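Long-range contact in putative sugar isomerase (Parabacteroides distasonis, PDB 3LMZ), which is probably a sugar isomerase with a xylose isomerase-like TIM-barrel fold, its natural substrate not established: residues L178-K191 with M218-E231. Sequence-based numbering, arbitrary orientation. Where two conformers were deposited one is given.
Sequences LKKYHTRVFDMHIK and MMREVNYTGMCSLE
M188 lays its selenomethionine methyl over one face of the Y224 ring, CE standing 3.9 Å from the ring centroid and 21° off the normal; the backbone N of G226 lies over the opposite face. With CG anti to the backbone N (chi1 -167°) and a bend at chi3, the chain also carries M188 SE to 3.8 Å from M219 SE. The Y224 hydroxyl donates to M227 O, OH to O 2.7 Å, from above the carbonyl plane, tying the connection after helix 212-221 to the start of strand 227-230. Strands 185-190 and 227-230 then run parallel, their axes 33° apart, as neighbouring staves of a TIM barrel, with helices 174-181 and 212-221 packed outside. Three ladder bonds support this pairing: S229 N to M188 O, I190 N to S229 O and E231 N to I190 O. At the strands' C-terminal ends, E231 OE1 accepts K191 NZ at 2.8 Å, on the anti side of the carboxylate, and a weak, bent bond from H189 ND1; K191 also meets D163 and E233, while E231 OE2 is hydrogen-bonded to a citrate, probably from the crystallisation liquor. Between the helix ends V222 CB sits over the H182 ring face, 4.0 Å from its centroid; the contact loosens on the solvent side, where K179 NZ and E221 OE2 remain 4.9 Å apart, too far for a salt bridge.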
ATOM      1  N   LEU A 178      -5.269 -17.574 -17.278  1.00 13.40           N
ATOM      2  CA  LEU A 178      -3.876 -17.937 -16.950  1.00 13.47           C
ATOM      3  C   LEU A 178      -3.682 -19.471 -16.913  1.00 15.19           C
ATOM      4  O   LEU A 178      -2.701 -19.991 -17.485  1.00 15.81           O
ATOM      5  CB  LEU A 178      -3.406 -17.267 -15.643  1.00 13.80           C
ATOM      6  CG  LEU A 178      -1.999 -17.684 -15.169  1.00 14.81           C
ATOM      7  CD1 LEU A 178      -0.862 -17.257 -16.163  1.00 16.70           C
ATOM      8  CD2 LEU A 178      -1.778 -17.077 -13.763  1.00 16.94           C
ATOM      9  N   LYS A 179      -4.627 -20.189 -16.293  0.50 14.62           N
ATOM     10  CA  LYS A 179      -4.568 -21.665 -16.244  0.50 16.17           C
ATOM     11  C   LYS A 179      -4.547 -22.240 -17.671  0.50 16.80           C
ATOM     12  O   LYS A 179      -3.696 -23.060 -17.999  0.50 17.53           O
ATOM     13  CB  LYS A 179      -5.726 -22.264 -15.451  0.50 16.26           C
ATOM     14  CG  LYS A 179      -5.654 -23.788 -15.295  0.50 17.88           C
ATOM     15  CD  LYS A 179      -6.968 -24.386 -14.761  0.50 20.09           C
ATOM     16  CE  LYS A 179      -7.119 -24.200 -13.267  0.50 27.43           C
ATOM     17  NZ  LYS A 179      -8.460 -24.658 -12.770  0.50 30.81           N
ATOM     18  N   LYS A 180      -5.477 -21.796 -18.516  0.50 14.85           N
ATOM     19  CA  LYS A 180      -5.550 -22.296 -19.895  0.50 15.42           C
ATOM     20  C   LYS A 180      -4.302 -21.992 -20.698  0.50 15.33           C
ATOM     21  O   LYS A 180      -3.766 -22.862 -21.435  0.50 16.35           O
ATOM     22  CB  LYS A 180      -6.770 -21.707 -20.616  0.50 16.01           C
ATOM     23  CG  LYS A 180      -8.087 -22.261 -20.123  0.50 19.81           C
ATOM     24  CD  LYS A 180      -9.272 -21.740 -20.929  0.50 20.81           C
ATOM     25  CE  LYS A 180      -9.534 -20.266 -20.679  0.50 24.50           C
ATOM     26  NZ  LYS A 180     -10.819 -19.804 -21.274  0.50 29.91           N
ATOM     27  N   TYR A 181      -3.854 -20.751 -20.580  1.00 13.65           N
ATOM     28  CA  TYR A 181      -2.967 -20.136 -21.596  1.00 13.37           C
ATOM     29  C   TYR A 181      -1.539 -19.926 -21.142  1.00 14.50           C
ATOM     30  O   TYR A 181      -0.764 -19.319 -21.858  1.00 13.77           O
ATOM     31  CB  TYR A 181      -3.557 -18.808 -22.084  1.00 13.64           C
ATOM     32  CG  TYR A 181      -4.992 -18.891 -22.582  1.00 13.12           C
ATOM     33  CD1 TYR A 181      -5.410 -19.975 -23.359  1.00 14.41           C
ATOM     34  CD2 TYR A 181      -5.911 -17.877 -22.360  1.00 15.10           C
ATOM     35  CE1 TYR A 181      -6.732 -20.072 -23.856  1.00 14.22           C
ATOM     36  CE2 TYR A 181      -7.235 -17.981 -22.824  1.00 15.89           C
ATOM     37  CZ  TYR A 181      -7.625 -19.067 -23.599  1.00 16.01           C
ATOM     38  OH  TYR A 181      -8.910 -19.168 -24.091  1.00 17.55           O
ATOM     39  N   HIS A 182      -1.212 -20.358 -19.931  1.00 13.78           N
ATOM     40  CA  HIS A 182       0.125 -20.111 -19.346  1.00 12.44           C
ATOM     41  C   HIS A 182       1.327 -20.370 -20.216  1.00 13.79           C
ATOM     42  O   HIS A 182       2.312 -19.625 -20.122  1.00 14.33           O
ATOM     43  CB  HIS A 182       0.298 -20.822 -17.976  1.00 15.37           C
ATOM     44  CG  HIS A 182       0.422 -22.297 -18.063  1.00 13.64           C
ATOM     45  ND1 HIS A 182      -0.663 -23.144 -18.113  1.00 22.62           N
ATOM     46  CD2 HIS A 182       1.526 -23.078 -18.151  1.00 15.78           C
ATOM     47  CE1 HIS A 182      -0.231 -24.387 -18.247  1.00 22.21           C
ATOM     48  NE2 HIS A 182       1.092 -24.370 -18.273  1.00 22.47           N
ATOM     49  N   THR A 183       1.237 -21.353 -21.116  1.00 15.61           N
ATOM     50  CA  THR A 183       2.376 -21.639 -21.987  1.00 14.84           C
ATOM     51  C   THR A 183       2.728 -20.475 -22.941  1.00 15.55           C
ATOM     52  O   THR A 183       3.861 -20.397 -23.478  1.00 16.08           O
ATOM     53  CB  THR A 183       2.138 -22.924 -22.799  1.00 12.70           C
ATOM     54  OG1 THR A 183       0.907 -22.815 -23.540  1.00 14.95           O
ATOM     55  CG2 THR A 183       2.042 -24.147 -21.835  1.00 16.36           C
ATOM     56  N   ARG A 184       1.776 -19.571 -23.148  1.00 12.52           N
ATOM     57  CA  ARG A 184       2.011 -18.358 -23.930  1.00 14.05           C
ATOM     58  C   ARG A 184       1.764 -17.063 -23.137  1.00 14.08           C
ATOM     59  O   ARG A 184       1.422 -16.085 -23.739  1.00 15.34           O
ATOM     60  CB  ARG A 184       1.139 -18.386 -25.188  1.00 15.15           C
ATOM     61  CG  ARG A 184       1.588 -19.476 -26.149  1.00 15.98           C
ATOM     62  CD  ARG A 184       0.710 -19.519 -27.362  1.00 13.78           C
ATOM     63  NE  ARG A 184       1.079 -20.556 -28.322  1.00 14.23           N
ATOM     64  CZ  ARG A 184       1.996 -20.442 -29.290  1.00 14.03           C
ATOM     65  NH1 ARG A 184       2.703 -19.347 -29.457  1.00 13.26           N
ATOM     66  NH2 ARG A 184       2.212 -21.463 -30.131  1.00 14.75           N
ATOM     67  N   VAL A 185       1.856 -17.067 -21.797  1.00 13.28           N
ATOM     68  CA  VAL A 185       1.803 -15.811 -21.034  1.00 12.89           C
ATOM     69  C   VAL A 185       3.252 -15.433 -20.679  1.00 11.87           C
ATOM     70  O   VAL A 185       3.922 -16.109 -19.864  1.00 14.07           O
ATOM     71  CB  VAL A 185       0.956 -15.932 -19.750  1.00 12.92           C
ATOM     72  CG1 VAL A 185       1.015 -14.649 -18.901  1.00 11.68           C
ATOM     73  CG2 VAL A 185      -0.525 -16.305 -20.106  1.00 12.64           C
ATOM     74  N   PHE A 186       3.746 -14.359 -21.313  1.00 13.09           N
ATOM     75  CA  PHE A 186       5.154 -13.989 -21.172  1.00 14.64           C
ATOM     76  C   PHE A 186       5.367 -12.738 -20.354  1.00 16.32           C
ATOM     77  O   PHE A 186       6.498 -12.376 -20.039  1.00 15.89           O
ATOM     78  CB  PHE A 186       5.834 -13.930 -22.565  1.00 15.58           C
ATOM     79  CG  PHE A 186       5.808 -15.259 -23.291  1.00 14.91           C
ATOM     80  CD1 PHE A 186       6.115 -16.454 -22.628  1.00 17.03           C
ATOM     81  CD2 PHE A 186       5.405 -15.337 -24.615  1.00 18.19           C
ATOM     82  CE1 PHE A 186       6.077 -17.669 -23.281  1.00 19.00           C
ATOM     83  CE2 PHE A 186       5.347 -16.549 -25.242  1.00 16.02           C
ATOM     84  CZ  PHE A 186       5.681 -17.703 -24.576  1.00 17.81           C
ATOM     85  N   ASP A 187       4.274 -12.044 -20.080  1.00 14.23           N
ATOM     86  CA  ASP A 187       4.302 -10.823 -19.255  1.00 12.55           C
ATOM     87  C   ASP A 187       2.910 -10.643 -18.690  1.00 13.33           C
ATOM     88  O   ASP A 187       1.936 -11.271 -19.142  1.00 12.54           O
ATOM     89  CB  ASP A 187       4.707  -9.612 -20.097  1.00 14.36           C
ATOM     90  CG  ASP A 187       5.013  -8.361 -19.288  1.00 14.88           C
ATOM     91  OD1 ASP A 187       5.912  -8.445 -18.449  1.00 15.44           O
ATOM     92  OD2 ASP A 187       4.471  -7.330 -19.652  1.00 18.13           O
HETATM   93  N   MSE A 188       2.786  -9.783 -17.677  1.00 13.34           N
HETATM   94  CA  MSE A 188       1.490  -9.566 -17.077  1.00 14.42           C
HETATM   95  C   MSE A 188       1.449  -8.115 -16.602  1.00 12.73           C
HETATM   96  O   MSE A 188       2.411  -7.642 -16.002  1.00 15.28           O
HETATM   97  CB  MSE A 188       1.302 -10.452 -15.856  1.00 13.36           C
HETATM   98  CG  MSE A 188      -0.116 -10.527 -15.342  1.00 19.24           C
HETATM   99 SE   MSE A 188      -0.254 -11.662 -13.746  0.75 17.91          SE
HETATM  100  CE  MSE A 188       0.465 -13.295 -14.727  1.00 11.90           C
ATOM    101  N   HIS A 189       0.306  -7.465 -16.855  1.00 12.94           N
ATOM    102  CA  HIS A 189      -0.025  -6.190 -16.198  1.00 14.40           C
ATOM    103  C   HIS A 189      -1.024  -6.510 -15.099  1.00 12.88           C
ATOM    104  O   HIS A 189      -2.160  -6.984 -15.367  1.00 14.39           O
ATOM    105  CB  HIS A 189      -0.580  -5.179 -17.218  1.00 16.82           C
ATOM    106  CG  HIS A 189       0.457  -4.657 -18.163  1.00 15.25           C
ATOM    107  ND1 HIS A 189       0.207  -3.665 -19.087  1.00 16.89           N
ATOM    108  CD2 HIS A 189       1.781  -4.934 -18.254  1.00 18.34           C
ATOM    109  CE1 HIS A 189       1.333  -3.388 -19.737  1.00 17.21           C
ATOM    110  NE2 HIS A 189       2.305  -4.137 -19.251  1.00 20.02           N
ATOM    111  N   ILE A 190      -0.645  -6.127 -13.878  1.00 13.24           N
ATOM    112  CA  ILE A 190      -1.523  -6.175 -12.705  1.00 14.48           C
ATOM    113  C   ILE A 190      -2.136  -4.809 -12.536  1.00 14.03           C
ATOM    114  O   ILE A 190      -1.491  -3.786 -12.813  1.00 13.89           O
ATOM    115  CB  ILE A 190      -0.817  -6.692 -11.426  1.00 14.09           C
ATOM    116  CG1 ILE A 190       0.443  -5.890 -11.103  1.00 14.87           C
ATOM    117  CG2 ILE A 190      -0.454  -8.196 -11.598  1.00 16.15           C
ATOM    118  CD1 ILE A 190       0.950  -6.148  -9.721  1.00 14.73           C
ATOM    119  N   LYS A 191      -3.412  -4.801 -12.156  1.00 13.44           N
ATOM    120  CA  LYS A 191      -4.221  -3.599 -11.943  1.00 15.34           C
ATOM    121  C   LYS A 191      -5.547  -4.134 -11.414  1.00 13.83           C
ATOM    122  O   LYS A 191      -5.801  -5.367 -11.453  1.00 15.54           O
ATOM    123  CB  LYS A 191      -4.448  -2.812 -13.261  1.00 15.89           C
ATOM    124  CG  LYS A 191      -5.053  -3.675 -14.383  1.00 15.63           C
ATOM    125  CD  LYS A 191      -5.227  -2.916 -15.699  1.00 14.67           C
ATOM    126  CE  LYS A 191      -3.905  -2.537 -16.315  1.00 15.65           C
ATOM    127  NZ  LYS A 191      -4.124  -2.033 -17.759  1.00 15.04           N
HETATM  128  N   MSE A 218      -2.518 -19.270  -8.573  1.00 14.57           N
HETATM  129  CA  MSE A 218      -2.432 -19.812  -9.914  1.00 13.40           C
HETATM  130  C   MSE A 218      -1.053 -19.638 -10.534  1.00 13.64           C
HETATM  131  O   MSE A 218      -0.559 -20.504 -11.288  1.00 15.25           O
HETATM  132  CB  MSE A 218      -3.518 -19.225 -10.846  1.00 12.11           C
HETATM  133  CG  MSE A 218      -3.575 -19.918 -12.202  1.00 14.12           C
HETATM  134 SE   MSE A 218      -3.839 -21.825 -12.156  0.75 17.87          SE
HETATM  135  CE  MSE A 218      -5.635 -21.868 -11.426  1.00 19.59           C
HETATM  136  N   MSE A 219      -0.414 -18.532 -10.226  1.00 13.51           N
HETATM  137  CA  MSE A 219       0.943 -18.309 -10.745  1.00 13.96           C
HETATM  138  C   MSE A 219       1.923 -19.321 -10.186  1.00 15.16           C
HETATM  139  O   MSE A 219       2.838 -19.751 -10.875  1.00 14.01           O
HETATM  140  CB  MSE A 219       1.438 -16.874 -10.527  1.00 13.40           C
HETATM  141  CG  MSE A 219       0.677 -15.824 -11.353  1.00 11.18           C
HETATM  142 SE   MSE A 219       1.400 -14.036 -11.246  0.75 15.78          SE
HETATM  143  CE  MSE A 219       0.767 -13.680  -9.452  1.00 17.27           C
ATOM    144  N   ARG A 220       1.709 -19.663  -8.917  1.00 14.64           N
ATOM    145  CA  ARG A 220       2.490 -20.748  -8.304  1.00 12.58           C
ATOM    146  C   ARG A 220       2.165 -22.080  -8.994  1.00 16.54           C
ATOM    147  O   ARG A 220       3.054 -22.842  -9.342  1.00 17.90           O
ATOM    148  CB  ARG A 220       2.208 -20.834  -6.819  1.00 14.90           C
ATOM    149  CG  ARG A 220       2.713 -19.689  -6.002  1.00 14.30           C
ATOM    150  CD  ARG A 220       2.198 -19.764  -4.579  1.00 16.92           C
ATOM    151  NE  ARG A 220       2.470 -18.516  -3.872  1.00 16.18           N
ATOM    152  CZ  ARG A 220       1.877 -18.193  -2.745  1.00 17.15           C
ATOM    153  NH1 ARG A 220       1.014 -19.054  -2.206  1.00 21.43           N
ATOM    154  NH2 ARG A 220       2.161 -17.023  -2.154  1.00 16.81           N
ATOM    155  N   GLU A 221       0.880 -22.335  -9.237  1.00 14.92           N
ATOM    156  CA  GLU A 221       0.449 -23.610  -9.812  1.00 16.07           C
ATOM    157  C   GLU A 221       1.015 -23.822 -11.226  1.00 15.13           C
ATOM    158  O   GLU A 221       1.397 -24.985 -11.552  1.00 17.82           O
ATOM    159  CB  GLU A 221      -1.086 -23.721  -9.767  1.00 20.25           C
ATOM    160  CG  GLU A 221      -1.658 -24.847 -10.588  1.00 18.04           C
ATOM    161  CD  GLU A 221      -3.188 -24.902 -10.559  1.00 19.57           C
ATOM    162  OE1 GLU A 221      -3.794 -24.489  -9.543  1.00 19.86           O
ATOM    163  OE2 GLU A 221      -3.779 -25.372 -11.570  1.00 24.51           O
ATOM    164  N   VAL A 222       1.064 -22.767 -12.053  1.00 14.36           N
ATOM    165  CA  VAL A 222       1.582 -22.905 -13.426  1.00 14.82           C
ATOM    166  C   VAL A 222       3.039 -22.509 -13.538  1.00 17.29           C
ATOM    167  O   VAL A 222       3.608 -22.554 -14.637  1.00 17.68           O
ATOM    168  CB  VAL A 222       0.754 -22.045 -14.431  1.00 15.05           C
ATOM    169  CG1 VAL A 222      -0.750 -22.426 -14.397  1.00 15.85           C
ATOM    170  CG2 VAL A 222       0.972 -20.576 -14.184  1.00 15.61           C
ATOM    171  N   ASN A 223       3.636 -22.162 -12.401  1.00 15.40           N
ATOM    172  CA  ASN A 223       5.016 -21.689 -12.316  1.00 15.77           C
ATOM    173  C   ASN A 223       5.305 -20.554 -13.309  1.00 18.95           C
ATOM    174  O   ASN A 223       6.215 -20.633 -14.102  1.00 17.09           O
ATOM    175  CB  ASN A 223       5.989 -22.855 -12.455  1.00 15.52           C
ATOM    176  CG  ASN A 223       7.393 -22.513 -12.001  1.00 19.85           C
ATOM    177  OD1 ASN A 223       7.601 -21.868 -10.956  1.00 21.16           O
ATOM    178  ND2 ASN A 223       8.360 -22.949 -12.779  1.00 23.95           N
ATOM    179  N   TYR A 224       4.485 -19.496 -13.262  1.00 17.89           N
ATOM    180  CA  TYR A 224       4.754 -18.248 -13.969  1.00 15.78           C
ATOM    181  C   TYR A 224       5.986 -17.506 -13.419  1.00 16.26           C
ATOM    182  O   TYR A 224       5.993 -17.036 -12.282  1.00 16.18           O
ATOM    183  CB  TYR A 224       3.499 -17.348 -13.998  1.00 15.59           C
ATOM    184  CG  TYR A 224       3.772 -16.005 -14.669  1.00 14.62           C
ATOM    185  CD1 TYR A 224       3.938 -15.925 -16.047  1.00 14.82           C
ATOM    186  CD2 TYR A 224       3.826 -14.833 -13.919  1.00 13.98           C
ATOM    187  CE1 TYR A 224       4.219 -14.721 -16.675  1.00 13.97           C
ATOM    188  CE2 TYR A 224       4.081 -13.561 -14.530  1.00 12.99           C
ATOM    189  CZ  TYR A 224       4.290 -13.539 -15.949  1.00 12.28           C
ATOM    190  OH  TYR A 224       4.521 -12.330 -16.628  1.00 13.84           O
ATOM    191  N   THR A 225       7.039 -17.391 -14.239  1.00 15.38           N
ATOM    192  CA  THR A 225       8.304 -16.824 -13.788  1.00 15.46           C
ATOM    193  C   THR A 225       8.599 -15.467 -14.430  1.00 15.03           C
ATOM    194  O   THR A 225       9.709 -14.943 -14.295  1.00 18.09           O
ATOM    195  CB  THR A 225       9.489 -17.784 -14.011  1.00 18.17           C
ATOM    196  OG1 THR A 225       9.585 -18.026 -15.401  1.00 19.09           O
ATOM    197  CG2 THR A 225       9.324 -19.105 -13.242  1.00 19.37           C
ATOM    198  N   GLY A 226       7.602 -14.913 -15.105  1.00 13.94           N
ATOM    199  CA  GLY A 226       7.714 -13.571 -15.633  1.00 14.26           C
ATOM    200  C   GLY A 226       7.412 -12.513 -14.617  1.00 15.17           C
ATOM    201  O   GLY A 226       7.438 -12.736 -13.389  1.00 16.51           O
HETATM  202  N   MSE A 227       7.195 -11.313 -15.147  0.70 13.71           N
HETATM  203  CA  MSE A 227       6.976 -10.142 -14.329  0.70 13.93           C
HETATM  204  C   MSE A 227       5.476  -9.875 -14.255  0.70 14.40           C
HETATM  205  O   MSE A 227       4.709 -10.102 -15.165  0.70 13.49           O
HETATM  206  CB  MSE A 227       7.629  -8.874 -14.880  0.70 16.20           C
HETATM  207  CG  MSE A 227       9.092  -8.720 -14.493  0.70 19.74           C
HETATM  208 SE   MSE A 227      10.121 -10.269 -15.105  0.53 16.01          SE
HETATM  209  CE  MSE A 227      11.848  -9.656 -14.568  0.70 12.23           C
ATOM    210  N   CYS A 228       5.098  -9.355 -13.083  0.50 11.00           N
ATOM    211  CA  CYS A 228       3.754  -8.855 -12.784  0.50 13.15           C
ATOM    212  C   CYS A 228       4.058  -7.375 -12.603  0.50 12.32           C
ATOM    213  O   CYS A 228       4.668  -6.984 -11.609  0.50 12.56           O
ATOM    214  CB  CYS A 228       3.224  -9.451 -11.469  0.50 13.89           C
ATOM    215  SG  CYS A 228       2.981 -11.207 -11.381  0.50 15.83           S
ATOM    216  N   SER A 229       3.662  -6.589 -13.604  1.00 12.57           N
ATOM    217  CA  SER A 229       4.013  -5.182 -13.743  1.00 12.23           C
ATOM    218  C   SER A 229       2.787  -4.312 -13.525  1.00 12.00           C
ATOM    219  O   SER A 229       1.757  -4.466 -14.195  1.00 12.83           O
ATOM    220  CB  SER A 229       4.621  -4.956 -15.110  1.00 14.49           C
ATOM    221  OG  SER A 229       5.936  -5.504 -15.044  1.00 15.28           O
ATOM    222  N   LEU A 230       2.850  -3.460 -12.503  1.00 12.91           N
ATOM    223  CA  LEU A 230       1.725  -2.608 -12.209  1.00 13.95           C
ATOM    224  C   LEU A 230       1.520  -1.548 -13.247  1.00 13.39           C
ATOM    225  O   LEU A 230       2.415  -0.782 -13.571  1.00 12.71           O
ATOM    226  CB  LEU A 230       1.869  -1.943 -10.805  1.00 13.74           C
ATOM    227  CG  LEU A 230       0.808  -0.904 -10.438  1.00 14.51           C
ATOM    228  CD1 LEU A 230      -0.563  -1.515 -10.313  1.00 16.52           C
ATOM    229  CD2 LEU A 230       1.209  -0.099  -9.159  1.00 15.56           C
ATOM    230  N   GLU A 231       0.327  -1.536 -13.818  1.00 13.73           N
ATOM    231  CA  GLU A 231      -0.075  -0.500 -14.778  1.00 14.05           C
ATOM    232  C   GLU A 231      -1.245   0.256 -14.181  1.00 14.92           C
ATOM    233  O   GLU A 231      -2.412  -0.140 -14.254  1.00 14.27           O
ATOM    234  CB  GLU A 231      -0.424  -1.093 -16.140  1.00 14.38           C
ATOM    235  CG  GLU A 231      -0.622  -0.031 -17.188  1.00 15.10           C
ATOM    236  CD  GLU A 231      -0.701  -0.603 -18.591  1.00 18.78           C
ATOM    237  OE1 GLU A 231      -1.612  -1.449 -18.839  1.00 16.81           O
ATOM    238  OE2 GLU A 231       0.124  -0.189 -19.424  1.00 17.58           O
TER
HETATM  239  O   HOH W   1       7.464 -10.782 -18.018  1.00 13.99           O